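PDB 5IZ4: putative short-chain dehydrogenase/reductase from Burkholderia xenovorans, which probably reduces carbonyl substrates with a nicotinamide cofactor, as short-chain dehydrogenases/reductases do, and binds ADP in its nucleotide pocket. Local coordinates for residues I95-N100 against F247-A252; R106-N111 against D118-R123. One frame throughout, in Å; residues are numbered along the deposited sequence.

Interaction 1 (I95-N100 against F247-A252); sequences IDALIN and FLTAHA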
loop_
_atom_site.group_PDB
_atom_site.type_symbol
_atom_site.label_atom_id
_atom_site.label_comp_id
_atom_site.label_asym_id
_atom_site.label_seq_id
_atom_site.Cartn_x
_atom_site.Cartn_y
_atom_site.Cartn_z
ATOM N N ILE A 95 1.542 -31.890 -9.717
ATOM C CA ILE A 95 0.928 -30.585 -9.951
ATOM C C ILE A 95 2.031 -29.546 -9.815
ATOM O O ILE A 95 2.669 -29.446 -8.760
ATOM C CB ILE A 95 -0.222 -30.266 -8.974
ATOM C CG1 ILE A 95 -1.388 -31.248 -9.150
ATOM C CG2 ILE A 95 -0.684 -28.803 -9.174
ATOM C CD1 ILE A 95 -2.482 -31.104 -8.094
ATOM N N ASP A 96 2.272 -28.786 -10.877
ATOM C CA ASP A 96 3.328 -27.782 -10.851
ATOM C C ASP A 96 2.800 -26.363 -10.722
ATOM O O ASP A 96 3.559 -25.464 -10.343
ATOM C CB ASP A 96 4.183 -27.907 -12.116
ATOM C CG ASP A 96 4.878 -29.250 -12.203
ATOM O OD1 ASP A 96 4.241 -30.233 -12.636
ATOM O OD2 ASP A 96 6.063 -29.327 -11.820
ATOM N N ALA A 97 1.524 -26.139 -11.026
ATOM C CA ALA A 97 0.917 -24.824 -10.876
ATOM C C ALA A 97 -0.584 -25.004 -10.705
ATOM O O ALA A 97 -1.172 -25.894 -11.316
ATOM C CB ALA A 97 1.202 -23.929 -12.087
ATOM N N LEU A 98 -1.186 -24.151 -9.880
ATOM C CA LEU A 98 -2.635 -24.080 -9.714
ATOM C C LEU A 98 -3.036 -22.638 -9.980
ATOM O O LEU A 98 -2.501 -21.723 -9.349
ATOM C CB LEU A 98 -3.057 -24.501 -8.304
ATOM C CG LEU A 98 -4.498 -24.157 -7.913
ATOM C CD1 LEU A 98 -5.487 -24.969 -8.739
ATOM C CD2 LEU A 98 -4.687 -24.413 -6.414
ATOM N N ILE A 99 -3.960 -22.431 -10.915
ATOM C CA ILE A 99 -4.464 -21.097 -11.235
ATOM C C ILE A 99 -5.935 -21.063 -10.819
ATOM O O ILE A 99 -6.791 -21.688 -11.461
ATOM C CB ILE A 99 -4.299 -20.754 -12.721
ATOM C CG1 ILE A 99 -2.982 -21.309 -13.289
ATOM C CG2 ILE A 99 -4.364 -19.235 -12.920
ATOM C CD1 ILE A 99 -1.712 -20.659 -12.736
ATOM N N ASN A 100 -6.235 -20.338 -9.744
ATOM C CA ASN A 100 -7.588 -20.271 -9.189
ATOM C C ASN A 100 -8.374 -19.179 -9.907
ATOM O O ASN A 100 -8.368 -18.020 -9.500
ATOM C CB ASN A 100 -7.535 -20.003 -7.687
ATOM C CG ASN A 100 -7.041 -21.201 -6.899
ATOM O OD1 ASN A 100 -7.632 -22.274 -6.961
ATOM N ND2 ASN A 100 -5.935 -21.030 -6.168
ATOM N N PHE A 247 3.800 -15.991 -16.699
ATOM C CA PHE A 247 5.073 -15.386 -16.320
ATOM C C PHE A 247 5.382 -15.625 -14.850
ATOM O O PHE A 247 6.501 -16.013 -14.496
ATOM C CB PHE A 247 5.089 -13.879 -16.604
ATOM C CG PHE A 247 6.203 -13.161 -15.876
ATOM C CD1 PHE A 247 7.498 -13.193 -16.367
ATOM C CD2 PHE A 247 5.962 -12.511 -14.672
ATOM C CE1 PHE A 247 8.523 -12.572 -15.690
ATOM C CE2 PHE A 247 6.990 -11.890 -13.987
ATOM C CZ PHE A 247 8.271 -11.927 -14.500
ATOM N N LEU A 248 4.407 -15.359 -13.972
ATOM C CA LEU A 248 4.626 -15.553 -12.546
ATOM C C LEU A 248 5.000 -16.993 -12.238
ATOM O O LEU A 248 5.795 -17.254 -11.326
ATOM C CB LEU A 248 3.379 -15.147 -11.755
ATOM C CG LEU A 248 3.120 -13.640 -11.682
ATOM C CD1 LEU A 248 1.853 -13.378 -10.887
ATOM C CD2 LEU A 248 4.320 -12.925 -11.052
ATOM N N THR A 249 4.443 -17.942 -12.988
ATOM C CA THR A 249 4.748 -19.344 -12.736
ATOM C C THR A 249 6.135 -19.726 -13.240
ATOM O O THR A 249 6.920 -20.351 -12.518
ATOM C CB THR A 249 3.675 -20.210 -13.391
ATOM O OG1 THR A 249 2.418 -19.916 -12.775
ATOM C CG2 THR A 249 4.009 -21.699 -13.276
ATOM N N ALA A 250 6.464 -19.349 -14.468
ATOM C CA ALA A 250 7.627 -19.917 -15.131
ATOM C C ALA A 250 8.897 -19.091 -14.962
ATOM O O ALA A 250 9.997 -19.640 -15.095
ATOM C CB ALA A 250 7.335 -20.094 -16.623
ATOM N N HIS A 251 8.782 -17.796 -14.676
ATOM C CA HIS A 251 9.933 -16.909 -14.813
ATOM C C HIS A 251 10.113 -15.970 -13.629
ATOM O O HIS A 251 10.839 -14.976 -13.751
ATOM C CB HIS A 251 9.821 -16.091 -16.099
ATOM C CG HIS A 251 9.834 -16.922 -17.341
ATOM N ND1 HIS A 251 10.865 -17.782 -17.647
ATOM C CD2 HIS A 251 8.947 -17.017 -18.361
ATOM C CE1 HIS A 251 10.608 -18.383 -18.796
ATOM N NE2 HIS A 251 9.451 -17.934 -19.251
ATOM N N ALA A 252 9.504 -16.265 -12.485
ATOM C CA ALA A 252 9.506 -15.352 -11.339
ATOM C C ALA A 252 9.830 -16.081 -10.036
ATOM O O ALA A 252 9.053 -16.037 -9.080
ATOM C CB ALA A 252 8.156 -14.642 -11.235
#
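Ala97 and Ile99, two residues apart on strand 97-100 and both reaching the same face of the sheet, meet Thr249 near the end of helix 238-250. Ala97 comes first: its CB points at the helix and lies 3.8 Å from Thr249 CG2, a plain methyl-to-methyl contact. The backbones also come nearest here, Ala97 CA standing 6.9 Å from Thr249 CA. Ile99 adds a looser touch, CD1 standing 4.2 Å from Thr249 OG1. The CB of Ile99 does not aim at the helix; the CG1-CD1 arm folds back (chi2 -68°) and carries the terminal methyl across.

Thr249 thus offers two different groups. With OG1 beside the backbone N (chi1 -63°), CG2 stands anti to it and meets Ala97. OG1 is buried but satisfied, hydrogen-bonded to Ala245 O one turn earlier in its own helix and to Ser154 OG on strand 153-158.

The contact is van der Waals packing in the core of the Rossmann fold. Phe34 of helix 25-36 touches both Ile99 and Thr249, while Trp39 touches Ala97 and Thr249. Strand 97-100 itself runs between parallel strands 16-20 and 153-158, with helix 238-250 packed on one face of this central sheet.

Interaction 2 (R106-N111 against D118-R123); sequences RVIPHN and DFEFER
Arg106 and Glu120 form the charged link between the loop and the start of helix 118-146. NH2 of Arg106 approaches Glu120 OE1 at 3.4 Å, a salt bridge whose hydrogen bond is weak and bent (142°). The guanidinium and carboxylate planes are turned 70° apart, so the two groups do not pair side by side. The carboxylate is gripped more firmly within its own helix. Arg123 takes it side-on with two nitrogens, NE to OE1 at 2.9 Å and nearly straight (171°), and NH2 to OE2 at the same distance. Both oxygens are met on their syn sides and lie near the guanidinium plane of Arg123, although the donor at OE1 is clearly tilted out of the carboxylate plane; the double grip would hold the carboxylate in a fixed rotation. Glu120 reaches this position by a bend of its chain at chi2. Two arginines around one carboxylate make a salt-bridge network, which probably favours the charged form of Glu120.

In the short-chain dehydrogenase/reductase fold this loop follows strand 97-100, and the helix after it helps build the subunit interface: Asp118 and Glu122 form salt bridges with Arg126 of a neighbouring subunit. Arg123 NH1, meanwhile, bonds Thr104 OG1, just before the loop segment.

One water reinforces the link: water 1 donates to Arg106 O and to Glu120 OE2, the latter at 2.6 Å.

Apolar packing comes from Ile108. Its CD1 lies 4.1 Å from Glu120 CG and also sits 3.6 Å above one face of the Arg106 guanidinium, offset toward the rim.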
loop_
_atom_site.group_PDB
_atom_site.type_symbol
_atom_site.label_atom_id
_atom_site.label_comp_id
_atom_site.label_asym_id
_atom_site.label_seq_id
_atom_site.Cartn_x
_atom_site.Cartn_y
_atom_site.Cartn_z
ATOM N N ARG A 106 -22.478 -10.795 -8.880
ATOM C CA ARG A 106 -23.720 -10.285 -9.440
ATOM C C ARG A 106 -23.658 -8.772 -9.319
ATOM O O ARG A 106 -23.267 -8.257 -8.267
ATOM C CB ARG A 106 -24.940 -10.847 -8.707
ATOM C CG ARG A 106 -26.260 -10.352 -9.246
ATOM C CD ARG A 106 -27.378 -11.355 -8.964
ATOM N NE ARG A 106 -27.569 -11.602 -7.536
ATOM C CZ ARG A 106 -28.261 -10.806 -6.726
ATOM N NH1 ARG A 106 -28.822 -9.699 -7.203
ATOM N NH2 ARG A 106 -28.390 -11.109 -5.437
ATOM N N VAL A 107 -24.003 -8.067 -10.395
ATOM C CA VAL A 107 -23.924 -6.610 -10.377
ATOM C C VAL A 107 -25.018 -6.056 -9.471
ATOM O O VAL A 107 -26.213 -6.274 -9.712
ATOM C CB VAL A 107 -24.046 -6.032 -11.793
ATOM C CG1 VAL A 107 -24.044 -4.508 -11.740
ATOM C CG2 VAL A 107 -22.910 -6.530 -12.674
ATOM N N ILE A 108 -24.607 -5.339 -8.429
ATOM C CA ILE A 108 -25.499 -4.623 -7.516
ATOM C C ILE A 108 -24.823 -3.300 -7.185
ATOM O O ILE A 108 -23.709 -3.319 -6.653
ATOM C CB ILE A 108 -25.756 -5.406 -6.220
ATOM C CG1 ILE A 108 -26.215 -6.838 -6.509
ATOM C CG2 ILE A 108 -26.772 -4.676 -5.359
ATOM C CD1 ILE A 108 -26.194 -7.720 -5.267
ATOM N N PRO A 109 -25.439 -2.149 -7.459
ATOM C CA PRO A 109 -24.784 -0.871 -7.140
ATOM C C PRO A 109 -24.392 -0.792 -5.670
ATOM O O PRO A 109 -25.149 -1.199 -4.786
ATOM C CB PRO A 109 -25.850 0.168 -7.494
ATOM C CG PRO A 109 -26.695 -0.511 -8.548
ATOM C CD PRO A 109 -26.730 -1.960 -8.143
ATOM N N HIS A 110 -23.184 -0.268 -5.418
ATOM C CA HIS A 110 -22.656 -0.230 -4.058
ATOM C C HIS A 110 -23.461 0.688 -3.149
ATOM O O HIS A 110 -23.389 0.543 -1.922
ATOM C CB HIS A 110 -21.189 0.226 -4.053
ATOM C CG HIS A 110 -20.218 -0.780 -4.596
ATOM N ND1 HIS A 110 -19.063 -1.133 -3.925
ATOM C CD2 HIS A 110 -20.199 -1.471 -5.764
ATOM C CE1 HIS A 110 -18.389 -2.013 -4.646
ATOM N NE2 HIS A 110 -19.059 -2.241 -5.763
ATOM N N ASN A 111 -24.210 1.634 -3.716
ATOM C CA ASN A 111 -25.044 2.537 -2.937
ATOM C C ASN A 111 -26.485 2.061 -2.820
ATOM O O ASN A 111 -27.291 2.725 -2.164
ATOM C CB ASN A 111 -25.012 3.947 -3.542
ATOM C CG ASN A 111 -25.425 3.967 -5.003
ATOM O OD1 ASN A 111 -25.215 2.997 -5.734
ATOM N ND2 ASN A 111 -26.006 5.083 -5.441
ATOM N N ASP A 118 -27.183 -10.732 3.212
ATOM C CA ASP A 118 -26.173 -11.666 3.697
ATOM C C ASP A 118 -26.058 -12.885 2.787
ATOM O O ASP A 118 -24.951 -13.393 2.566
ATOM C CB ASP A 118 -26.463 -12.081 5.148
ATOM C CG ASP A 118 -27.876 -12.645 5.375
ATOM O OD1 ASP A 118 -28.777 -12.513 4.519
ATOM O OD2 ASP A 118 -28.089 -13.218 6.470
ATOM N N PHE A 119 -27.184 -13.344 2.221
ATOM C CA PHE A 119 -27.149 -14.467 1.287
ATOM C C PHE A 119 -26.140 -14.240 0.171
ATOM O O PHE A 119 -25.379 -15.148 -0.186
ATOM C CB PHE A 119 -28.532 -14.704 0.678
ATOM C CG PHE A 119 -29.517 -15.307 1.643
ATOM C CD1 PHE A 119 -29.435 -16.646 1.983
ATOM C CD2 PHE A 119 -30.499 -14.525 2.230
ATOM C CE1 PHE A 119 -30.336 -17.211 2.880
ATOM C CE2 PHE A 119 -31.412 -15.086 3.126
ATOM C CZ PHE A 119 -31.324 -16.431 3.450
ATOM N N GLU A 120 -26.130 -13.034 -0.398
ATOM C CA GLU A 120 -25.248 -12.746 -1.519
ATOM C C GLU A 120 -23.802 -12.590 -1.064
ATOM O O GLU A 120 -22.884 -13.055 -1.751
ATOM C CB GLU A 120 -25.736 -11.499 -2.259
ATOM C CG GLU A 120 -24.854 -11.071 -3.424
ATOM C CD GLU A 120 -24.857 -12.056 -4.584
ATOM O OE1 GLU A 120 -25.698 -13.006 -4.604
ATOM O OE2 GLU A 120 -24.003 -11.876 -5.483
ATOM N N PHE A 121 -23.580 -11.988 0.110
ATOM C CA PHE A 121 -22.221 -11.926 0.640
ATOM C C PHE A 121 -21.653 -13.331 0.783
ATOM O O PHE A 121 -20.515 -13.598 0.378
ATOM C CB PHE A 121 -22.185 -11.211 1.998
ATOM C CG PHE A 121 -22.138 -9.699 1.924
ATOM C CD1 PHE A 121 -23.308 -8.950 1.984
ATOM C CD2 PHE A 121 -20.926 -9.028 1.835
ATOM C CE1 PHE A 121 -23.277 -7.569 1.946
ATOM C CE2 PHE A 121 -20.885 -7.632 1.795
ATOM C CZ PHE A 121 -22.061 -6.903 1.846
ATOM N N GLU A 122 -22.451 -14.254 1.337
ATOM C CA GLU A 122 -21.980 -15.630 1.500
ATOM C C GLU A 122 -21.850 -16.346 0.161
ATOM O O GLU A 122 -20.911 -17.126 -0.032
ATOM C CB GLU A 122 -22.905 -16.425 2.435
ATOM C CG GLU A 122 -22.907 -15.907 3.863
ATOM C CD GLU A 122 -23.330 -16.950 4.887
ATOM O OE1 GLU A 122 -24.226 -17.766 4.577
ATOM O OE2 GLU A 122 -22.762 -16.949 6.008
ATOM N N ARG A 123 -22.777 -16.097 -0.778
ATOM C CA ARG A 123 -22.727 -16.797 -2.058
ATOM C C ARG A 123 -21.439 -16.478 -2.792
ATOM O O ARG A 123 -20.782 -17.368 -3.348
ATOM C CB ARG A 123 -23.931 -16.416 -2.921
ATOM C CG ARG A 123 -24.082 -17.258 -4.199
ATOM C CD ARG A 123 -25.119 -16.660 -5.146
ATOM N NE ARG A 123 -24.622 -15.413 -5.724
ATOM C CZ ARG A 123 -23.812 -15.350 -6.778
ATOM N NH1 ARG A 123 -23.417 -16.469 -7.384
ATOM N NH2 ARG A 123 -23.395 -14.168 -7.231
HETATM O O HOH W 1 -22.796 -9.598 -5.804
HETATM O O HOH W 2 -27.387 -14.053 -7.088
#

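In the fold
Interaction 1 belongs to the core and interaction 2 to the periphery, their centres about 31 Å apart on opposite sides of the chain's centre. The first joins elements distant in sequence, a central strand and a late helix, through methyl groups and a threonine whose hydroxyl is bonded away from the strand segment. The second is local, tying a loop to the helix that follows it, and relies on charges and bridging water where the contact is only partly buried. The two share no element, yet strand 97-100 leads into the loop of residues 106-111 and then helix 118-146. A bound ADP is about 10 Å from the side chain of Ile99 and about 7 Å from that of Arg123.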